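PDB 2CDQ: aspartokinase 1, chloroplastic from Arabidopsis thaliana, which catalyses the ATP-dependent phosphorylation of L-aspartate to 4-phospho-L-aspartate, the first step in making lysine, threonine, methionine and isoleucine. Local coordinates for residues 424-429 with 459-464; 281-286 with 334-339; 450-455 with 463-468; 436-441 with 480-485. All coordinates share one frame; numbering follows the deposited sequence.

Contact 1 (424-429 with 459-464)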
loop_
_atom_site.group_PDB
_atom_site.type_symbol
_atom_site.label_atom_id
_atom_site.label_comp_id
_atom_site.label_asym_id
_atom_site.label_seq_id
_atom_site.Cartn_x
_atom_site.Cartn_y
_atom_site.Cartn_z
ATOM N N SER A 424 -3.325 11.749 -10.868
ATOM C CA SER A 424 -3.533 12.129 -9.477
ATOM C C SER A 424 -4.519 13.282 -9.392
ATOM O O SER A 424 -4.340 14.307 -10.046
ATOM C CB SER A 424 -2.212 12.512 -8.807
ATOM O OG SER A 424 -1.531 11.372 -8.313
ATOM N N LEU A 425 -5.565 13.098 -8.594
ATOM C CA LEU A 425 -6.498 14.171 -8.283
ATOM C C LEU A 425 -6.139 14.824 -6.953
ATOM O O LEU A 425 -6.164 14.174 -5.904
ATOM C CB LEU A 425 -7.928 13.636 -8.245
ATOM C CG LEU A 425 -8.844 13.791 -9.465
ATOM C CD1 LEU A 425 -8.093 13.863 -10.796
ATOM C CD2 LEU A 425 -9.899 12.681 -9.476
ATOM N N ILE A 426 -5.786 16.104 -7.011
ATOM C CA ILE A 426 -5.463 16.889 -5.824
ATOM C C ILE A 426 -6.626 17.836 -5.554
ATOM O O ILE A 426 -6.867 18.771 -6.324
ATOM C CB ILE A 426 -4.168 17.726 -6.018
ATOM C CG1 ILE A 426 -3.084 16.933 -6.784
ATOM C CG2 ILE A 426 -3.678 18.282 -4.685
ATOM C CD1 ILE A 426 -2.494 15.732 -6.057
ATOM N N GLY A 427 -7.352 17.595 -4.466
ATOM C CA GLY A 427 -8.534 18.397 -4.172
ATOM C C GLY A 427 -8.820 18.670 -2.705
ATOM O O GLY A 427 -7.955 18.524 -1.832
ATOM N N ASN A 428 -10.055 19.086 -2.454
ATOM C CA ASN A 428 -10.515 19.406 -1.125
ATOM C C ASN A 428 -11.103 18.163 -0.493
ATOM O O ASN A 428 -12.136 17.656 -0.924
ATOM C CB ASN A 428 -11.555 20.528 -1.186
ATOM C CG ASN A 428 -12.065 20.944 0.186
ATOM O OD1 ASN A 428 -11.756 20.322 1.208
ATOM N ND2 ASN A 428 -12.857 22.005 0.208
ATOM N N VAL A 429 -10.446 17.694 0.557
ATOM C CA VAL A 429 -10.826 16.439 1.179
ATOM C C VAL A 429 -12.282 16.430 1.697
ATOM O O VAL A 429 -12.923 15.378 1.773
ATOM C CB VAL A 429 -9.772 16.008 2.240
ATOM C CG1 VAL A 429 -10.192 16.418 3.644
ATOM C CG2 VAL A 429 -9.524 14.504 2.139
ATOM N N LYS A 459 -6.106 12.120 2.778
ATOM C CA LYS A 459 -5.106 12.852 2.011
ATOM C C LYS A 459 -5.763 13.617 0.871
ATOM O O LYS A 459 -6.813 13.215 0.377
ATOM C CB LYS A 459 -4.007 11.903 1.498
ATOM C CG LYS A 459 -3.116 11.286 2.604
ATOM C CD LYS A 459 -2.727 12.343 3.633
ATOM C CE LYS A 459 -1.367 12.105 4.262
ATOM N NZ LYS A 459 -1.445 11.380 5.553
ATOM N N VAL A 460 -5.157 14.733 0.481
ATOM C CA VAL A 460 -5.656 15.550 -0.633
ATOM C C VAL A 460 -5.437 14.877 -2.000
ATOM O O VAL A 460 -6.028 15.279 -3.000
ATOM C CB VAL A 460 -5.037 16.990 -0.626
ATOM C CG1 VAL A 460 -5.564 17.803 0.546
ATOM C CG2 VAL A 460 -3.517 16.937 -0.581
ATOM N N ASN A 461 -4.601 13.841 -2.013
ATOM C CA ASN A 461 -4.132 13.173 -3.230
ATOM C C ASN A 461 -4.749 11.784 -3.403
ATOM O O ASN A 461 -4.542 10.899 -2.574
ATOM C CB ASN A 461 -2.595 13.064 -3.167
ATOM C CG ASN A 461 -1.974 12.402 -4.402
ATOM O OD1 ASN A 461 -2.582 11.560 -5.062
ATOM N ND2 ASN A 461 -0.735 12.775 -4.697
ATOM N N ILE A 462 -5.500 11.594 -4.484
ATOM C CA ILE A 462 -5.974 10.256 -4.855
ATOM C C ILE A 462 -5.482 9.872 -6.249
ATOM O O ILE A 462 -5.610 10.648 -7.195
ATOM C CB ILE A 462 -7.516 10.116 -4.732
ATOM C CG1 ILE A 462 -7.960 8.698 -5.104
ATOM C CG2 ILE A 462 -8.239 11.173 -5.563
ATOM C CD1 ILE A 462 -9.465 8.522 -5.203
ATOM N N SER A 463 -4.910 8.677 -6.364
ATOM C CA SER A 463 -4.292 8.246 -7.612
ATOM C C SER A 463 -5.072 7.144 -8.329
ATOM O O SER A 463 -5.522 6.185 -7.700
ATOM C CB SER A 463 -2.852 7.797 -7.359
ATOM O OG SER A 463 -2.075 8.863 -6.837
ATOM N N PHE A 464 -5.235 7.304 -9.642
ATOM C CA PHE A 464 -5.745 6.242 -10.511
ATOM C C PHE A 464 -4.636 5.741 -11.408
ATOM O O PHE A 464 -3.912 6.538 -12.008
ATOM C CB PHE A 464 -6.846 6.739 -11.450
ATOM C CG PHE A 464 -7.918 7.536 -10.791
ATOM C CD1 PHE A 464 -8.405 8.679 -11.410
ATOM C CD2 PHE A 464 -8.455 7.148 -9.568
ATOM C CE1 PHE A 464 -9.406 9.430 -10.823
ATOM C CE2 PHE A 464 -9.456 7.893 -8.966
ATOM C CZ PHE A 464 -9.934 9.038 -9.593
#

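Contact 2 (281-286 with 334-339)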
loop_
_atom_site.group_PDB
_atom_site.type_symbol
_atom_site.label_atom_id
_atom_site.label_comp_id
_atom_site.label_asym_id
_atom_site.label_seq_id
_atom_site.Cartn_x
_atom_site.Cartn_y
_atom_site.Cartn_z
ATOM N N ALA A 281 3.012 19.737 -1.178
ATOM C CA ALA A 281 3.808 18.527 -0.964
ATOM C C ALA A 281 3.313 17.344 -1.802
ATOM O O ALA A 281 4.064 16.392 -2.058
ATOM C CB ALA A 281 3.823 18.165 0.513
ATOM N N GLU A 282 2.053 17.419 -2.229
ATOM C CA GLU A 282 1.424 16.360 -3.020
ATOM C C GLU A 282 1.325 16.745 -4.495
ATOM O O GLU A 282 0.892 15.940 -5.328
ATOM C CB GLU A 282 0.020 16.048 -2.482
ATOM C CG GLU A 282 -0.035 15.626 -1.013
ATOM C CD GLU A 282 0.375 14.183 -0.776
ATOM O OE1 GLU A 282 0.454 13.408 -1.752
ATOM O OE2 GLU A 282 0.609 13.819 0.397
ATOM N N LEU A 283 1.742 17.970 -4.815
ATOM C CA LEU A 283 1.424 18.574 -6.102
ATOM C C LEU A 283 2.614 19.182 -6.832
ATOM O O LEU A 283 2.847 18.866 -7.991
ATOM C CB LEU A 283 0.333 19.635 -5.910
ATOM C CG LEU A 283 -0.110 20.492 -7.095
ATOM C CD1 LEU A 283 -0.789 19.637 -8.144
ATOM C CD2 LEU A 283 -1.041 21.577 -6.603
ATOM N N ALA A 284 3.351 20.055 -6.148
ATOM C CA ALA A 284 4.372 20.907 -6.778
ATOM C C ALA A 284 5.491 20.189 -7.542
ATOM O O ALA A 284 5.959 20.701 -8.557
ATOM C CB ALA A 284 4.963 21.889 -5.760
ATOM N N TYR A 285 5.920 19.024 -7.062
ATOM C CA TYR A 285 7.060 18.330 -7.668
ATOM C C TYR A 285 6.719 17.667 -9.004
ATOM O O TYR A 285 7.509 17.734 -9.951
ATOM C CB TYR A 285 7.662 17.318 -6.691
ATOM C CG TYR A 285 9.048 16.841 -7.059
ATOM C CD1 TYR A 285 10.098 17.742 -7.241
ATOM C CD2 TYR A 285 9.316 15.482 -7.211
ATOM C CE1 TYR A 285 11.379 17.301 -7.574
ATOM C CE2 TYR A 285 10.592 15.030 -7.539
ATOM C CZ TYR A 285 11.616 15.941 -7.719
ATOM O OH TYR A 285 12.877 15.490 -8.043
ATOM N N PHE A 286 5.548 17.037 -9.074
ATOM C CA PHE A 286 5.092 16.361 -10.291
ATOM C C PHE A 286 4.180 17.225 -11.171
ATOM O O PHE A 286 4.113 17.011 -12.380
ATOM C CB PHE A 286 4.371 15.056 -9.944
ATOM C CG PHE A 286 5.288 13.936 -9.545
ATOM C CD1 PHE A 286 5.579 13.699 -8.204
ATOM C CD2 PHE A 286 5.852 13.104 -10.507
ATOM C CE1 PHE A 286 6.429 12.653 -7.828
ATOM C CE2 PHE A 286 6.700 12.059 -10.141
ATOM C CZ PHE A 286 6.987 11.834 -8.798
ATOM N N SER A 334 -5.923 20.662 -8.616
ATOM C CA SER A 334 -5.147 20.390 -9.820
ATOM C C SER A 334 -5.192 18.903 -10.168
ATOM O O SER A 334 -5.531 18.074 -9.323
ATOM C CB SER A 334 -3.699 20.843 -9.630
ATOM O OG SER A 334 -2.905 20.544 -10.767
ATOM N N ILE A 335 -4.859 18.591 -11.420
ATOM C CA ILE A 335 -4.785 17.228 -11.937
ATOM C C ILE A 335 -3.337 16.964 -12.332
ATOM O O ILE A 335 -2.740 17.768 -13.054
ATOM C CB ILE A 335 -5.688 17.064 -13.171
ATOM C CG1 ILE A 335 -7.157 17.281 -12.779
ATOM C CG2 ILE A 335 -5.480 15.693 -13.818
ATOM C CD1 ILE A 335 -8.072 17.688 -13.925
ATOM N N VAL A 336 -2.773 15.853 -11.864
ATOM C CA VAL A 336 -1.373 15.525 -12.150
ATOM C C VAL A 336 -1.254 14.252 -12.983
ATOM O O VAL A 336 -1.975 13.285 -12.749
ATOM C CB VAL A 336 -0.534 15.376 -10.848
ATOM C CG1 VAL A 336 0.918 15.036 -11.160
ATOM C CG2 VAL A 336 -0.589 16.646 -10.034
ATOM N N LEU A 337 -0.340 14.261 -13.950
ATOM C CA LEU A 337 -0.056 13.070 -14.750
ATOM C C LEU A 337 1.376 12.548 -14.585
ATOM O O LEU A 337 2.336 13.314 -14.594
ATOM C CB LEU A 337 -0.352 13.327 -16.227
ATOM C CG LEU A 337 -0.215 12.121 -17.157
ATOM C CD1 LEU A 337 -1.317 11.110 -16.889
ATOM C CD2 LEU A 337 -0.234 12.566 -18.608
ATOM N N LYS A 338 1.491 11.235 -14.414
ATOM C CA LYS A 338 2.765 10.539 -14.441
ATOM C C LYS A 338 2.722 9.618 -15.644
ATOM O O LYS A 338 1.926 8.677 -15.679
ATOM C CB LYS A 338 2.976 9.717 -13.169
ATOM C CG LYS A 338 3.328 10.530 -11.947
ATOM C CD LYS A 338 3.291 9.674 -10.695
ATOM C CE LYS A 338 3.378 10.522 -9.430
ATOM N NZ LYS A 338 3.217 9.708 -8.188
ATOM N N ARG A 339 3.567 9.912 -16.633
ATOM C CA ARG A 339 3.669 9.128 -17.864
ATOM C C ARG A 339 4.418 7.823 -17.614
ATOM O O ARG A 339 5.223 7.732 -16.684
ATOM C CB ARG A 339 4.419 9.926 -18.941
ATOM C CG ARG A 339 3.801 11.256 -19.341
ATOM C CD ARG A 339 2.735 11.078 -20.403
ATOM N NE ARG A 339 2.359 12.353 -21.007
ATOM C CZ ARG A 339 1.477 12.490 -21.995
ATOM N NH1 ARG A 339 0.867 11.427 -22.507
ATOM N NH2 ARG A 339 1.204 13.698 -22.475
#

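Contact 3 (450-455 with 463-468)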
loop_
_atom_site.group_PDB
_atom_site.type_symbol
_atom_site.label_atom_id
_atom_site.label_comp_id
_atom_site.label_asym_id
_atom_site.label_seq_id
_atom_site.Cartn_x
_atom_site.Cartn_y
_atom_site.Cartn_z
ATOM N N VAL A 450 -10.345 2.335 -14.316
ATOM C CA VAL A 450 -9.130 2.520 -13.542
ATOM C C VAL A 450 -8.658 1.168 -13.040
ATOM O O VAL A 450 -9.435 0.414 -12.451
ATOM C CB VAL A 450 -9.373 3.484 -12.360
ATOM C CG1 VAL A 450 -8.180 3.513 -11.430
ATOM C CG2 VAL A 450 -9.684 4.886 -12.878
ATOM N N GLN A 451 -7.385 0.867 -13.278
ATOM C CA GLN A 451 -6.811 -0.430 -12.900
ATOM C C GLN A 451 -6.409 -0.529 -11.430
ATOM O O GLN A 451 -6.395 -1.621 -10.866
ATOM C CB GLN A 451 -5.607 -0.765 -13.774
ATOM C CG GLN A 451 -5.940 -1.056 -15.226
ATOM C CD GLN A 451 -4.728 -0.898 -16.110
ATOM O OE1 GLN A 451 -3.722 -1.587 -15.930
ATOM N NE2 GLN A 451 -4.802 0.032 -17.059
ATOM N N MET A 452 -6.088 0.610 -10.818
ATOM C CA MET A 452 -5.610 0.639 -9.443
ATOM C C MET A 452 -5.949 1.990 -8.821
ATOM O O MET A 452 -5.706 3.033 -9.435
ATOM C CB MET A 452 -4.097 0.377 -9.424
ATOM C CG MET A 452 -3.413 0.453 -8.073
ATOM S SD MET A 452 -1.702 -0.130 -8.192
ATOM C CE MET A 452 -1.035 0.462 -6.643
ATOM N N ILE A 453 -6.528 1.969 -7.620
ATOM C CA ILE A 453 -6.887 3.199 -6.905
ATOM C C ILE A 453 -6.161 3.238 -5.557
ATOM O O ILE A 453 -6.024 2.204 -4.893
ATOM C CB ILE A 453 -8.431 3.343 -6.711
ATOM C CG1 ILE A 453 -9.182 3.044 -8.013
ATOM C CG2 ILE A 453 -8.797 4.750 -6.229
ATOM C CD1 ILE A 453 -10.637 2.666 -7.830
ATOM N N SER A 454 -5.680 4.418 -5.162
ATOM C CA SER A 454 -4.960 4.558 -3.896
ATOM C C SER A 454 -5.060 5.950 -3.271
ATOM O O SER A 454 -4.517 6.924 -3.800
ATOM C CB SER A 454 -3.492 4.142 -4.061
ATOM O OG SER A 454 -2.788 4.207 -2.833
ATOM N N GLN A 455 -5.766 6.027 -2.145
ATOM C CA GLN A 455 -5.847 7.246 -1.340
ATOM C C GLN A 455 -5.539 6.932 0.114
ATOM O O GLN A 455 -6.122 6.017 0.691
ATOM C CB GLN A 455 -7.232 7.886 -1.443
ATOM C CG GLN A 455 -7.424 9.086 -0.518
ATOM C CD GLN A 455 -8.803 9.698 -0.630
ATOM O OE1 GLN A 455 -9.187 10.211 -1.681
ATOM N NE2 GLN A 455 -9.556 9.656 0.460
ATOM N N SER A 463 -4.910 8.677 -6.364
ATOM C CA SER A 463 -4.292 8.246 -7.612
ATOM C C SER A 463 -5.072 7.144 -8.329
ATOM O O SER A 463 -5.522 6.185 -7.700
ATOM C CB SER A 463 -2.852 7.797 -7.359
ATOM O OG SER A 463 -2.075 8.863 -6.837
ATOM N N PHE A 464 -5.235 7.304 -9.642
ATOM C CA PHE A 464 -5.745 6.242 -10.511
ATOM C C PHE A 464 -4.636 5.741 -11.408
ATOM O O PHE A 464 -3.912 6.538 -12.008
ATOM C CB PHE A 464 -6.846 6.739 -11.450
ATOM C CG PHE A 464 -7.918 7.536 -10.791
ATOM C CD1 PHE A 464 -8.405 8.679 -11.410
ATOM C CD2 PHE A 464 -8.455 7.148 -9.568
ATOM C CE1 PHE A 464 -9.406 9.430 -10.823
ATOM C CE2 PHE A 464 -9.456 7.893 -8.966
ATOM C CZ PHE A 464 -9.934 9.038 -9.593
ATOM N N ILE A 465 -4.524 4.426 -11.532
ATOM C CA ILE A 465 -3.645 3.851 -12.550
ATOM C C ILE A 465 -4.445 3.539 -13.817
ATOM O O ILE A 465 -5.458 2.835 -13.792
ATOM C CB ILE A 465 -2.839 2.639 -12.033
ATOM C CG1 ILE A 465 -1.659 3.122 -11.192
ATOM C CG2 ILE A 465 -2.332 1.782 -13.186
ATOM C CD1 ILE A 465 -2.043 3.668 -9.831
ATOM N N VAL A 466 -3.962 4.087 -14.920
ATOM C CA VAL A 466 -4.659 4.059 -16.176
ATOM C C VAL A 466 -3.651 3.555 -17.237
ATOM O O VAL A 466 -2.476 3.337 -16.913
ATOM C CB VAL A 466 -5.217 5.479 -16.436
ATOM C CG1 VAL A 466 -4.242 6.335 -17.244
ATOM C CG2 VAL A 466 -6.596 5.425 -17.059
ATOM N N ASN A 467 -4.091 3.329 -18.474
ATOM C CA ASN A 467 -3.135 3.018 -19.544
ATOM C C ASN A 467 -2.503 4.272 -20.149
ATOM O O ASN A 467 -3.189 5.275 -20.375
ATOM C CB ASN A 467 -3.775 2.172 -20.647
ATOM C CG ASN A 467 -4.079 0.763 -20.192
ATOM O OD1 ASN A 467 -3.262 0.119 -19.521
ATOM N ND2 ASN A 467 -5.262 0.271 -20.548
ATOM N N GLU A 468 -1.199 4.209 -20.417
ATOM C CA GLU A 468 -0.465 5.353 -20.971
ATOM C C GLU A 468 -1.155 5.993 -22.182
ATOM O O GLU A 468 -1.228 7.217 -22.280
ATOM C CB GLU A 468 0.987 4.971 -21.296
ATOM C CG GLU A 468 1.769 6.000 -22.123
ATOM C CD GLU A 468 2.128 7.287 -21.374
ATOM O OE1 GLU A 468 2.654 8.211 -22.039
ATOM O OE2 GLU A 468 1.903 7.388 -20.144
HETATM O O HOH W 1 -2.291 8.884 -4.217
#

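Contact 4 (436-441 with 480-485)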
loop_
_atom_site.group_PDB
_atom_site.type_symbol
_atom_site.label_atom_id
_atom_site.label_comp_id
_atom_site.label_asym_id
_atom_site.label_seq_id
_atom_site.Cartn_x
_atom_site.Cartn_y
_atom_site.Cartn_z
ATOM N N LEU A 436 -15.296 12.362 -6.431
ATOM C CA LEU A 436 -15.177 10.998 -6.934
ATOM C C LEU A 436 -16.346 10.548 -7.787
ATOM O O LEU A 436 -16.140 9.864 -8.789
ATOM C CB LEU A 436 -14.900 10.009 -5.797
ATOM C CG LEU A 436 -13.433 9.630 -5.544
ATOM C CD1 LEU A 436 -12.451 10.446 -6.371
ATOM C CD2 LEU A 436 -13.095 9.740 -4.074
ATOM N N GLU A 437 -17.562 10.933 -7.401
ATOM C CA GLU A 437 -18.745 10.679 -8.235
ATOM C C GLU A 437 -18.530 11.273 -9.625
ATOM O O GLU A 437 -18.724 10.595 -10.638
ATOM C CB GLU A 437 -20.024 11.258 -7.614
ATOM C CG GLU A 437 -21.277 10.966 -8.461
ATOM C CD GLU A 437 -22.527 11.746 -8.054
ATOM O OE1 GLU A 437 -22.512 12.455 -7.022
ATOM O OE2 GLU A 437 -23.542 11.634 -8.776
ATOM N N ARG A 438 -18.109 12.536 -9.656
ATOM C CA ARG A 438 -17.902 13.255 -10.907
ATOM C C ARG A 438 -16.797 12.620 -11.757
ATOM O O ARG A 438 -17.005 12.337 -12.947
ATOM C CB ARG A 438 -17.592 14.724 -10.623
ATOM C CG ARG A 438 -17.811 15.637 -11.810
ATOM C CD ARG A 438 -17.741 17.083 -11.383
ATOM N NE ARG A 438 -18.035 18.016 -12.471
ATOM C CZ ARG A 438 -19.260 18.378 -12.852
ATOM N NH1 ARG A 438 -20.340 17.874 -12.261
ATOM N NH2 ARG A 438 -19.405 19.251 -13.842
ATOM N N ALA A 439 -15.639 12.387 -11.131
ATOM C CA ALA A 439 -14.474 11.802 -11.791
ATOM C C ALA A 439 -14.827 10.497 -12.503
ATOM O O ALA A 439 -14.635 10.367 -13.719
ATOM C CB ALA A 439 -13.363 11.576 -10.790
ATOM N N PHE A 440 -15.370 9.547 -11.744
ATOM C CA PHE A 440 -15.739 8.252 -12.294
ATOM C C PHE A 440 -16.878 8.338 -13.296
ATOM O O PHE A 440 -16.942 7.526 -14.227
ATOM C CB PHE A 440 -16.038 7.249 -11.187
ATOM C CG PHE A 440 -14.810 6.788 -10.468
ATOM C CD1 PHE A 440 -14.451 7.351 -9.246
ATOM C CD2 PHE A 440 -13.988 5.813 -11.032
ATOM C CE1 PHE A 440 -13.303 6.935 -8.589
ATOM C CE2 PHE A 440 -12.840 5.390 -10.379
ATOM C CZ PHE A 440 -12.493 5.949 -9.159
ATOM N N HIS A 441 -17.757 9.325 -13.131
ATOM C CA HIS A 441 -18.771 9.557 -14.144
ATOM C C HIS A 441 -18.090 9.879 -15.468
ATOM O O HIS A 441 -18.446 9.316 -16.508
ATOM C CB HIS A 441 -19.723 10.683 -13.773
ATOM C CG HIS A 441 -20.665 11.036 -14.879
ATOM N ND1 HIS A 441 -21.656 10.178 -15.314
ATOM C CD2 HIS A 441 -20.740 12.132 -15.671
ATOM C CE1 HIS A 441 -22.313 10.740 -16.313
ATOM N NE2 HIS A 441 -21.777 11.926 -16.549
ATOM N N LYS A 480 -11.956 19.393 -18.141
ATOM C CA LYS A 480 -13.169 19.975 -18.722
ATOM C C LYS A 480 -14.341 19.936 -17.741
ATOM O O LYS A 480 -15.109 20.895 -17.643
ATOM C CB LYS A 480 -13.553 19.244 -20.015
ATOM C CG LYS A 480 -12.772 19.660 -21.261
ATOM C CD LYS A 480 -13.041 18.688 -22.404
ATOM C CE LYS A 480 -12.259 19.047 -23.660
ATOM N NZ LYS A 480 -12.200 17.892 -24.611
ATOM N N SER A 481 -14.453 18.825 -17.012
ATOM C CA SER A 481 -15.560 18.579 -16.093
ATOM C C SER A 481 -15.447 19.367 -14.783
ATOM O O SER A 481 -16.457 19.737 -14.188
ATOM C CB SER A 481 -15.649 17.078 -15.800
ATOM O OG SER A 481 -16.833 16.736 -15.098
ATOM N N PHE A 482 -14.216 19.620 -14.344
ATOM C CA PHE A 482 -13.964 20.192 -13.023
ATOM C C PHE A 482 -13.651 21.680 -13.031
ATOM O O PHE A 482 -13.998 22.389 -12.089
ATOM C CB PHE A 482 -12.827 19.442 -12.324
ATOM C CG PHE A 482 -13.273 18.206 -11.589
ATOM C CD1 PHE A 482 -13.083 16.941 -12.145
ATOM C CD2 PHE A 482 -13.881 18.304 -10.339
ATOM C CE1 PHE A 482 -13.494 15.790 -11.469
ATOM C CE2 PHE A 482 -14.299 17.164 -9.660
ATOM C CZ PHE A 482 -14.101 15.901 -10.227
ATOM N N PHE A 483 -12.992 22.147 -14.088
ATOM C CA PHE A 483 -12.512 23.522 -14.141
ATOM C C PHE A 483 -13.161 24.346 -15.247
ATOM O O PHE A 483 -12.994 25.567 -15.296
ATOM C CB PHE A 483 -10.991 23.544 -14.287
ATOM C CG PHE A 483 -10.268 22.884 -13.151
ATOM C CD1 PHE A 483 -9.693 21.627 -13.315
ATOM C CD2 PHE A 483 -10.163 23.514 -11.914
ATOM C CE1 PHE A 483 -9.022 21.007 -12.265
ATOM C CE2 PHE A 483 -9.496 22.905 -10.857
ATOM C CZ PHE A 483 -8.925 21.649 -11.032
ATOM N N GLU A 484 -13.897 23.684 -16.131
ATOM C CA GLU A 484 -14.520 24.379 -17.254
ATOM C C GLU A 484 -16.050 24.317 -17.223
ATOM O O GLU A 484 -16.716 24.935 -18.059
ATOM C CB GLU A 484 -13.975 23.853 -18.587
ATOM C CG GLU A 484 -12.498 24.157 -18.818
ATOM C CD GLU A 484 -11.964 23.543 -20.100
ATOM O OE1 GLU A 484 -12.480 23.883 -21.186
ATOM O OE2 GLU A 484 -11.019 22.729 -20.021
ATOM N N SER A 485 -16.601 23.585 -16.254
ATOM C CA SER A 485 -18.056 23.440 -16.121
ATOM C C SER A 485 -18.686 24.519 -15.227
ATOM O O SER A 485 -19.766 24.316 -14.664
ATOM C CB SER A 485 -18.406 22.044 -15.601
ATOM O OG SER A 485 -17.913 21.042 -16.469
#

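Contact 1 (424-429 with 459-464)
In the second ACT domain, strands 420-427 and 461-467 run antiparallel as the two central strands of the four-stranded sheet, with L425 facing I462 as a hydrogen-bonded pair. L425 N donates to I462 O at 2.8 Å, and I462 N returns a bond to L425 O. A third bond, from G427 N to V460 O (3.0 Å), continues the pairing to the end of strand 420-427.

The two faces differ in chemistry. On one, the hydroxyls of S424 and S463 meet tip to tip, OG to OG 3.0 Å apart, in a hydrogen bond whose direction is open. Next to them N461 has CG anti to its backbone N (chi1 -179°), which lays the amide beside I426, whose CD1 comes 3.7 Å from ND2. On the other face I462 CG2 rests against L425 CB at 3.7 Å, and L425 CD2 comes up obliquely to CE1 and CZ of F464, 3.6 Å from CE1. Beyond the strands, V429 CG2 packs on K459 O at 3.5 Å, while K459 sends its ammonium to a salt bridge with D345 of the second subunit.

The face of L425 and F464 is thus apolar and suited to packing under helix 432-446, whereas the buried hydroxyls of S424 and S463 share one hydrogen bond on the face toward E379 of the second subunit.

Contact 2 (281-286 with 334-339)
L283 and F286 of helix 277-287 pack on S334, V336 and K338 of strand 332-339, the edge strand of the second ACT sheet, and so join the kinase domain to the regulatory part of the chain.

Apolar contacts fill one end. L283 CD1 does the touching: it lies 3.5 Å from V336 CG2 and equally close to S334 CB. V336 divides its two methyls between the helix residues, since CG1, trans to the amide nitrogen (chi1 -180°), turns instead to F286 CB at 3.7 Å.

Aromatic contacts make up the other end. K338 runs out extended beyond CG and crosses the F286 ring, placing CE over the centre of one face, 3.6 Å from the ring centroid, in a CH-pi contact. NZ follows over the same face at 4.4 Å from the centroid, 13° off the ring normal, which adds a cation-pi interaction.

Hydrogen bonding between the segments is absent; the polar groups find their partners outside the two segments. S334 OG bonds to L259 O, and K338 NZ forms salt bridges with D373, a residue of the allosteric lysine site, and with E379 of the second subunit.

With its alkyl chain on an aromatic face and its ammonium paired with two carboxylates, the charge of buried K338 is probably balanced by these two acids. One side chain therefore connects kinase domain, effector site and subunit interface.

Contact 3 (450-455 with 463-468)
M452 and I465 lie flank to flank, with CB to CB at 3.7 Å. Their face of the sheet lies against strand 372-378 of the first ACT domain, where both side chains touch V374. On the opposite face V450 straddles the base of the F464 side chain: CG1 lies 3.5 Å from F464 CB, and CG2 is almost as near. I453 CG2 approaches the F464 ring at its edge, 4.1 Å from CD2. Backbone bonds run alongside this packing. I465 N donates to M452 O at 2.8 Å, and S454 and S463 exchange bonds, although S463 N reaches S454 O from well above the carbonyl plane. A water bonds to S454 O and to S463 OG, the hydroxyl that also meets S424.

Toward partly exposed N467 the pairing becomes looser. Q451 N still bonds to I465 O at 2.8 Å, but beyond it the link passes through side chains. Q451 NE2 makes a weak bond to N467 OD1 (2.9 Å), the amide planes being 51° apart, while Q451 OE1 accepts from R420.

This is the beta hairpin of the second ACT domain; at its outer strand I453 and Q455 pair with a strand of the second subunit, carrying the sheet across the dimer interface.

Contact 4 (436-441 with 480-485)
With chi1 at -161°, R438 swings CG away from its own amide nitrogen and stays extended as far as NE, a shape that carries its guanidinium from helix 432-446 across to S481 on helix 468-483. These are the two helices of the second ACT domain, both packed on one face of its beta sheet, as in the alpha/beta sandwich of ACT domains.

Two of the arginine's nitrogens, NE and NH2, converge on a single oxygen. NE donates to S481 O at 2.9 Å and NH2 to the same S481 O at 3.0 Å. That oxygen lies in the guanidinium plane, but the two donors meet it differently: NH2 sits on a lone pair in the carbonyl plane, whereas NE stands 55° above that plane. A carbonyl near the C-terminal end of a helix thus receives a cationic partner, which would suit the negative end of the helix dipole. At the guanidinium edge, S485 CB approaches NH2 at 3.4 Å.

On its way out the arginine passes over F482. R438 CD lies above one face of the ring, displaced from the ring centre and 4.1 Å from the centroid, in a CH-pi contact; R438 CB is 3.7 Å from F482 CZ. The guanidinium plane is turned 75° from the ring. Next along the helix, A439 CB comes within 4.3 Å of F482 CE1.

In the fold
Along the chain, contact 2 comes first: it closes the loop from helix 277-287 of the kinase domain to strand 332-339 and is complete before the others begin. Strand 420-427 then pairs with 332-339 and opens contact 1, which is closed by strand 461-467. Contact 4 starts within that loop, at helix 432-446, and closes after it on helix 468-483, so the two cross. The hairpin of contact 3 is nested inside contact 4 and shares S463 and F464 with contact 1. F440 of helix 432-446 meets F464, tying helix layer to sheet. The edge strand 332-339, from earlier in the chain, completes the second ACT sheet and links it to the kinase domain.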